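Local coordinates for SspB protein (Streptomyces clavuligerus, PDB 6JUF) that probably acts as a DNA-cleaving nuclease in the SspABCD-SspE anti-phage defence system, which senses phosphorothioate-modified DNA, at residues P230-D240 and F307-Y318. Numbering follows the deposited sequence.
Sequences PARIIAYACLD and FDLAWDVLDEQY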
# COMPACT_ATOMS: atom_id res chain seq x y z
N PRO B 230 8.30 -8.80 -12.29
CA PRO B 230 9.34 -8.56 -13.32
C PRO B 230 10.20 -9.82 -13.58
O PRO B 230 10.50 -10.62 -12.67
CB PRO B 230 10.21 -7.40 -12.74
CG PRO B 230 9.34 -6.78 -11.71
CD PRO B 230 8.50 -7.92 -11.13
N ALA B 231 10.63 -9.96 -14.86
CA ALA B 231 11.57 -11.03 -15.24
C ALA B 231 12.82 -11.11 -14.38
O ALA B 231 13.24 -12.21 -14.02
CB ALA B 231 11.95 -10.87 -16.70
N ARG B 232 13.42 -9.96 -14.03
CA ARG B 232 14.63 -10.01 -13.21
C ARG B 232 14.35 -10.46 -11.77
O ARG B 232 15.20 -10.99 -11.11
CB ARG B 232 15.39 -8.67 -13.23
CG ARG B 232 16.04 -8.47 -14.63
CD ARG B 232 16.90 -7.21 -14.68
NE ARG B 232 16.05 -6.03 -14.74
CZ ARG B 232 16.34 -4.88 -15.37
NH1 ARG B 232 17.47 -4.75 -16.05
NH2 ARG B 232 15.49 -3.87 -15.34
N ILE B 233 13.10 -10.24 -11.28
CA ILE B 233 12.78 -10.80 -9.94
C ILE B 233 12.67 -12.34 -9.98
O ILE B 233 13.21 -13.05 -9.12
CB ILE B 233 11.49 -10.17 -9.33
CG1 ILE B 233 11.60 -8.65 -9.11
CG2 ILE B 233 11.10 -10.91 -8.02
CD1 ILE B 233 12.70 -8.22 -8.15
N ILE B 234 12.04 -12.85 -11.04
CA ILE B 234 12.01 -14.30 -11.32
C ILE B 234 13.44 -14.87 -11.42
O ILE B 234 13.80 -15.84 -10.74
CB ILE B 234 11.17 -14.62 -12.57
CG1 ILE B 234 9.69 -14.23 -12.32
CG2 ILE B 234 11.27 -16.11 -12.89
CD1 ILE B 234 8.82 -14.18 -13.60
N ALA B 235 14.27 -14.24 -12.27
CA ALA B 235 15.64 -14.74 -12.46
C ALA B 235 16.49 -14.70 -11.18
O ALA B 235 17.21 -15.64 -10.85
CB ALA B 235 16.31 -13.97 -13.61
N TYR B 236 16.36 -13.59 -10.44
CA TYR B 236 17.06 -13.49 -9.16
C TYR B 236 16.64 -14.69 -8.24
O TYR B 236 17.47 -15.32 -7.60
CB TYR B 236 16.73 -12.14 -8.48
CG TYR B 236 16.87 -12.22 -6.95
CD1 TYR B 236 18.09 -12.17 -6.35
CD2 TYR B 236 15.71 -12.37 -6.14
CE1 TYR B 236 18.22 -12.27 -4.95
CE2 TYR B 236 15.81 -12.46 -4.76
CZ TYR B 236 17.08 -12.44 -4.17
OH TYR B 236 17.17 -12.57 -2.82
N ALA B 237 15.31 -14.92 -8.17
CA ALA B 237 14.82 -15.97 -7.30
C ALA B 237 15.30 -17.35 -7.69
O ALA B 237 15.69 -18.16 -6.84
CB ALA B 237 13.29 -15.92 -7.22
N CYS B 238 15.36 -17.58 -9.03
CA CYS B 238 15.91 -18.84 -9.52
C CYS B 238 17.37 -19.09 -9.10
O CYS B 238 17.74 -20.15 -8.63
CB CYS B 238 15.75 -18.92 -11.05
SG CYS B 238 14.05 -19.06 -11.62
N LEU B 239 18.18 -18.04 -9.28
CA LEU B 239 19.60 -18.10 -8.93
C LEU B 239 19.82 -18.17 -7.42
O LEU B 239 20.68 -18.94 -6.94
CB LEU B 239 20.33 -16.92 -9.55
CG LEU B 239 20.51 -16.98 -11.07
CD1 LEU B 239 20.75 -15.53 -11.59
CD2 LEU B 239 21.63 -17.93 -11.51
N ASP B 240 18.98 -17.40 -6.68
CA ASP B 240 19.06 -17.44 -5.22
C ASP B 240 18.70 -18.84 -4.71
O ASP B 240 19.32 -19.37 -3.78
CB ASP B 240 18.11 -16.40 -4.67
CG ASP B 240 18.21 -16.21 -3.16
OD1 ASP B 240 19.32 -16.02 -2.64
OD2 ASP B 240 17.13 -16.25 -2.51
N PHE B 307 24.78 -17.11 -6.26
CA PHE B 307 24.39 -16.05 -5.37
C PHE B 307 24.83 -14.68 -5.86
O PHE B 307 24.01 -13.72 -5.84
CB PHE B 307 24.92 -16.30 -3.96
CG PHE B 307 24.38 -15.34 -2.94
CD1 PHE B 307 23.18 -15.63 -2.31
CD2 PHE B 307 25.06 -14.16 -2.65
CE1 PHE B 307 22.65 -14.77 -1.34
CE2 PHE B 307 24.59 -13.28 -1.66
CZ PHE B 307 23.37 -13.59 -1.02
N ASP B 308 26.10 -14.53 -6.29
CA ASP B 308 26.57 -13.22 -6.73
C ASP B 308 25.85 -12.84 -8.00
O ASP B 308 25.58 -11.62 -8.25
CB ASP B 308 28.11 -13.20 -6.94
CG ASP B 308 28.89 -13.26 -5.63
OD1 ASP B 308 28.31 -12.98 -4.55
OD2 ASP B 308 30.09 -13.58 -5.66
N LEU B 309 25.59 -13.82 -8.86
CA LEU B 309 24.90 -13.51 -10.12
C LEU B 309 23.46 -13.09 -9.83
O LEU B 309 22.93 -12.20 -10.47
CB LEU B 309 24.94 -14.68 -11.13
CG LEU B 309 26.38 -15.01 -11.59
CD1 LEU B 309 26.31 -16.35 -12.33
CD2 LEU B 309 26.80 -13.85 -12.49
N ALA B 310 22.82 -13.74 -8.86
CA ALA B 310 21.49 -13.38 -8.49
C ALA B 310 21.44 -11.91 -8.10
O ALA B 310 20.50 -11.21 -8.50
CB ALA B 310 21.02 -14.24 -7.31
N TRP B 311 22.40 -11.46 -7.31
CA TRP B 311 22.44 -10.09 -6.92
C TRP B 311 22.81 -9.12 -8.03
O TRP B 311 22.40 -7.99 -7.95
CB TRP B 311 23.28 -9.91 -5.65
CG TRP B 311 22.40 -10.23 -4.49
CD1 TRP B 311 22.24 -11.46 -3.85
CD2 TRP B 311 21.50 -9.33 -3.84
NE1 TRP B 311 21.32 -11.35 -2.86
CE2 TRP B 311 20.84 -10.10 -2.80
CE3 TRP B 311 21.18 -7.99 -4.00
CZ2 TRP B 311 19.88 -9.53 -1.97
CZ3 TRP B 311 20.25 -7.41 -3.15
CH2 TRP B 311 19.59 -8.18 -2.16
N ASP B 312 23.66 -9.48 -8.99
CA ASP B 312 23.83 -8.62 -10.18
C ASP B 312 22.49 -8.40 -10.85
O ASP B 312 22.15 -7.27 -11.20
CB ASP B 312 24.80 -9.23 -11.19
CG ASP B 312 26.24 -9.27 -10.68
OD1 ASP B 312 26.54 -8.50 -9.73
OD2 ASP B 312 27.04 -10.10 -11.19
N VAL B 313 21.75 -9.47 -11.08
CA VAL B 313 20.48 -9.40 -11.81
C VAL B 313 19.48 -8.55 -10.98
O VAL B 313 18.80 -7.69 -11.51
CB VAL B 313 19.91 -10.83 -11.97
CG1 VAL B 313 18.45 -10.84 -12.43
CG2 VAL B 313 20.74 -11.61 -12.98
N LEU B 314 19.43 -8.77 -9.69
CA LEU B 314 18.50 -8.03 -8.85
C LEU B 314 18.89 -6.53 -8.75
O LEU B 314 18.06 -5.70 -8.86
CB LEU B 314 18.43 -8.62 -7.43
CG LEU B 314 17.46 -7.95 -6.46
CD1 LEU B 314 16.04 -7.90 -7.02
CD2 LEU B 314 17.44 -8.69 -5.12
N ASP B 315 20.16 -6.22 -8.59
CA ASP B 315 20.56 -4.84 -8.52
C ASP B 315 20.29 -4.15 -9.84
O ASP B 315 19.93 -2.95 -9.83
CB ASP B 315 22.03 -4.74 -8.13
CG ASP B 315 22.37 -3.40 -7.47
OD1 ASP B 315 21.45 -2.83 -6.82
OD2 ASP B 315 23.52 -2.97 -7.54
N GLU B 316 20.43 -4.85 -10.96
CA GLU B 316 20.12 -4.24 -12.25
C GLU B 316 18.67 -3.81 -12.32
O GLU B 316 18.32 -2.76 -12.89
CB GLU B 316 20.40 -5.21 -13.34
CG GLU B 316 21.89 -5.36 -13.54
CD GLU B 316 22.22 -6.58 -14.33
OE1 GLU B 316 21.34 -7.00 -15.09
OE2 GLU B 316 23.39 -7.06 -14.23
N GLN B 317 17.78 -4.62 -11.75
CA GLN B 317 16.39 -4.32 -11.73
C GLN B 317 16.09 -3.01 -11.02
O GLN B 317 15.09 -2.37 -11.28
CB GLN B 317 15.67 -5.48 -11.02
CG GLN B 317 14.14 -5.30 -10.83
CD GLN B 317 13.33 -5.14 -12.12
OE1 GLN B 317 13.77 -5.50 -13.19
NE2 GLN B 317 12.07 -4.65 -11.97
N TYR B 318 16.98 -2.62 -10.12
CA TYR B 318 16.82 -1.36 -9.38
C TYR B 318 17.88 -0.32 -9.69
O TYR B 318 18.19 0.56 -8.85
CB TYR B 318 16.78 -1.65 -7.86
CG TYR B 318 15.52 -2.37 -7.49
CD1 TYR B 318 14.37 -1.66 -7.23
CD2 TYR B 318 15.45 -3.77 -7.53
CE1 TYR B 318 13.19 -2.30 -6.91
CE2 TYR B 318 14.29 -4.44 -7.24
CZ TYR B 318 13.16 -3.71 -6.93
OH TYR B 318 11.96 -4.32 -6.64
O HOH W 1 12.79 -7.29 -15.11
O HOH W 2 19.57 -6.78 -16.75
O HOH W 3 19.51 -13.39 -1.80
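Phe307 opens the interface beside Asp240, whose OD1 lies oblique to the ring; the same carboxylate is held by Arg121 and Trp115. One turn on, Ala310 presents a methyl small enough to admit close helix packing: its CB meets Leu239 CB at 3.6 Å, and its CA lies only 4.5 Å from that of Tyr236. Trp311 starts out away from the partner helix, yet its broad indole reaches back to take the edge of Tyr236 on its face, a T-shaped pair with planes at 76°. A water joins Trp311 NE1, Tyr236 OH and Asp240 OD1, giving the buried indole N-H an acceptor, while Trp116 of helix 107-118 also bonds the phenol oxygen. Beta-branched Val313 sends CG1 against Ala235 CB and Arg232 O, 3.5 Å from the latter, and CG2 toward Leu239 CD1. With CG anti to the backbone N (chi1 -179°), Leu314 sends CD2 over the centre of the Tyr236 ring, a CH-pi contact of 3.7 Å to the centroid, and CD1 against Ile233 CD1. Glu316 OE1, bonded to His286, stays 4.6 Å from Arg232 NH1, beyond a salt bridge. Gln317, long and bent at chi2, brings OE1 into the guanidinium plane, where Arg232 NE donates a bond of 2.8 Å in the amide's carbonyl plane; NH2 adds a weak one, and a second water ties OE1 to Arg232 N. Finally, the Tyr318 ring edge meets Ile233 CD1, and its hydroxyl bonds Ser109. Portions 231-240 and 307-317 of helices 231-243 and 306-317, at 168° with axes 8.1 Å apart, form a close antiparallel helix pair, apolar along the middle and polar at its margins.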